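Local coordinates for protein single-stranded DNA specific exonuclease RecJ (Thermus thermophilus, PDB 2ZXR) that degrades single-stranded DNA exonucleolytically in the 5' to 3' direction with the help of divalent metal ions, at residues A[5-10]-A[504-509]. Numbering follows the deposited sequence.
Sequences VRWRVL and EVAGLL
Strand 5-9 and the 504-509 part of strand 503-514 cross at 73°, their axes 9.9 Å apart at closest approach, with W7 facing A506 and no hydrogen bond between them. Both belong to one mixed, OB-type sheet, to which the N-terminal strand 5-9 is added beside strand 426-433. Between it and 503-514 in sheet order come 426-433 and 462-466, so the sheet probably curls, as in OB barrels, for strands three places apart to cross at this angle with buried side chains between them.

The W7 indole carries the contact. A chi1 of -71° turns it away from the W7 carbonyl, and the side chain reaches the 504-509 backbone, setting the rim of its six-membered ring against E504-A506. The A506 methyl lies over one face in a CH-pi contact, CB 4.2 Å from the ring centroid and 16° off its normal. At the rim, W7 CH2 comes within 3.5 Å of E504 O, which lies near the ring plane. E504 runs past the indole in the opposite direction, its carboxylate tilted by 19° from the ring plane. Its buried charge is met by a salt bridge to R528, which also makes a cation-pi contact with W7, while D526 accepts a hydrogen bond from W7 NE1. On the aliphatic stem of the glutamate, E504 CB rests 3.7 Å from W7 CZ3.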
loop_
_atom_site.group_PDB
_atom_site.type_symbol
_atom_site.label_atom_id
_atom_site.label_comp_id
_atom_site.label_asym_id
_atom_site.label_seq_id
_atom_site.Cartn_x
_atom_site.Cartn_y
_atom_site.Cartn_z
ATOM N N VAL A 5 -8.850 -14.581 3.342
ATOM C CA VAL A 5 -8.464 -13.542 2.394
ATOM C C VAL A 5 -9.637 -13.251 1.457
ATOM O O VAL A 5 -10.027 -14.109 0.680
ATOM C CB VAL A 5 -7.267 -13.987 1.498
ATOM C CG1 VAL A 5 -6.911 -12.876 0.503
ATOM C CG2 VAL A 5 -6.061 -14.342 2.356
ATOM N N ARG A 6 -10.184 -12.045 1.523
ATOM C CA ARG A 6 -11.304 -11.662 0.662
ATOM C C ARG A 6 -10.839 -10.763 -0.486
ATOM O O ARG A 6 -10.078 -9.821 -0.262
ATOM C CB ARG A 6 -12.361 -10.882 1.469
ATOM C CG ARG A 6 -13.319 -11.716 2.331
ATOM C CD ARG A 6 -12.591 -12.733 3.199
ATOM N NE ARG A 6 -13.321 -13.057 4.427
ATOM C CZ ARG A 6 -13.442 -14.285 4.921
ATOM N NH1 ARG A 6 -12.897 -15.320 4.284
ATOM N NH2 ARG A 6 -14.063 -14.475 6.082
ATOM N N TRP A 7 -11.280 -11.056 -1.705
ATOM C CA TRP A 7 -10.952 -10.195 -2.843
ATOM C C TRP A 7 -12.147 -9.264 -3.071
ATOM O O TRP A 7 -13.298 -9.700 -3.058
ATOM C CB TRP A 7 -10.723 -11.007 -4.106
ATOM C CG TRP A 7 -9.458 -11.800 -4.112
ATOM C CD1 TRP A 7 -8.768 -12.262 -3.030
ATOM C CD2 TRP A 7 -8.797 -12.317 -5.260
ATOM N NE1 TRP A 7 -7.719 -13.050 -3.439
ATOM C CE2 TRP A 7 -7.713 -13.099 -4.802
ATOM C CE3 TRP A 7 -9.017 -12.200 -6.639
ATOM C CZ2 TRP A 7 -6.852 -13.762 -5.667
ATOM C CZ3 TRP A 7 -8.154 -12.863 -7.509
ATOM C CH2 TRP A 7 -7.086 -13.634 -7.017
ATOM N N ARG A 8 -11.866 -7.985 -3.265
ATOM C CA ARG A 8 -12.890 -6.989 -3.511
ATOM C C ARG A 8 -12.532 -6.128 -4.726
ATOM O O ARG A 8 -11.359 -5.768 -4.932
ATOM C CB ARG A 8 -13.058 -6.081 -2.296
ATOM C CG ARG A 8 -13.883 -4.832 -2.606
ATOM C CD ARG A 8 -14.107 -3.969 -1.379
ATOM N NE ARG A 8 -14.765 -4.712 -0.303
ATOM C CZ ARG A 8 -16.060 -5.030 -0.281
ATOM N NH1 ARG A 8 -16.853 -4.666 -1.283
ATOM N NH2 ARG A 8 -16.565 -5.717 0.743
ATOM N N VAL A 9 -13.544 -5.790 -5.518
ATOM C CA VAL A 9 -13.333 -4.954 -6.689
ATOM C C VAL A 9 -13.725 -3.529 -6.351
ATOM O O VAL A 9 -14.854 -3.273 -5.915
ATOM C CB VAL A 9 -14.179 -5.432 -7.884
ATOM C CG1 VAL A 9 -13.917 -4.549 -9.084
ATOM C CG2 VAL A 9 -13.842 -6.872 -8.218
ATOM N N LEU A 10 -12.806 -2.594 -6.533
ATOM C CA LEU A 10 -13.106 -1.203 -6.241
ATOM C C LEU A 10 -14.315 -0.716 -7.063
ATOM O O LEU A 10 -14.492 -1.085 -8.225
ATOM C CB LEU A 10 -11.879 -0.317 -6.517
ATOM C CG LEU A 10 -10.560 -0.706 -5.814
ATOM C CD1 LEU A 10 -9.594 0.504 -5.842
ATOM C CD2 LEU A 10 -10.825 -1.130 -4.365
ATOM N N GLU A 504 -8.087 -17.267 -10.857
ATOM C CA GLU A 504 -8.319 -15.844 -10.697
ATOM C C GLU A 504 -6.965 -15.343 -10.215
ATOM O O GLU A 504 -6.319 -16.005 -9.415
ATOM C CB GLU A 504 -9.374 -15.576 -9.627
ATOM C CG GLU A 504 -10.692 -15.190 -10.203
ATOM C CD GLU A 504 -11.728 -14.953 -9.157
ATOM O OE1 GLU A 504 -12.721 -14.300 -9.519
ATOM O OE2 GLU A 504 -11.563 -15.412 -7.992
ATOM N N VAL A 505 -6.535 -14.190 -10.705
ATOM C CA VAL A 505 -5.239 -13.638 -10.316
ATOM C C VAL A 505 -5.327 -12.165 -9.976
ATOM O O VAL A 505 -5.944 -11.402 -10.723
ATOM C CB VAL A 505 -4.212 -13.731 -11.458
ATOM C CG1 VAL A 505 -2.907 -13.009 -11.032
ATOM C CG2 VAL A 505 -3.937 -15.189 -11.814
ATOM N N ALA A 506 -4.699 -11.775 -8.862
ATOM C CA ALA A 506 -4.630 -10.385 -8.447
ATOM C C ALA A 506 -3.186 -10.059 -8.789
ATOM O O ALA A 506 -2.267 -10.611 -8.172
ATOM C CB ALA A 506 -4.848 -10.255 -6.976
ATOM N N GLY A 507 -2.951 -9.185 -9.765
ATOM C CA GLY A 507 -1.570 -8.931 -10.111
ATOM C C GLY A 507 -1.116 -7.535 -10.454
ATOM O O GLY A 507 -1.914 -6.681 -10.805
ATOM N N LEU A 508 0.196 -7.335 -10.376
ATOM C CA LEU A 508 0.825 -6.053 -10.682
ATOM C C LEU A 508 1.222 -6.013 -12.153
ATOM O O LEU A 508 1.885 -6.937 -12.644
ATOM C CB LEU A 508 2.085 -5.882 -9.819
ATOM C CG LEU A 508 1.839 -5.882 -8.309
ATOM C CD1 LEU A 508 3.139 -6.272 -7.529
ATOM C CD2 LEU A 508 1.343 -4.473 -7.913
ATOM N N LEU A 509 0.833 -4.951 -12.847
ATOM C CA LEU A 509 1.187 -4.789 -14.255
ATOM C C LEU A 509 2.675 -4.438 -14.236
ATOM O O LEU A 509 3.073 -3.426 -13.654
ATOM C CB LEU A 509 0.425 -3.624 -14.893
ATOM C CG LEU A 509 0.093 -3.713 -16.396
ATOM C CD1 LEU A 509 0.117 -2.332 -16.960
ATOM C CD2 LEU A 509 1.023 -4.649 -17.180
#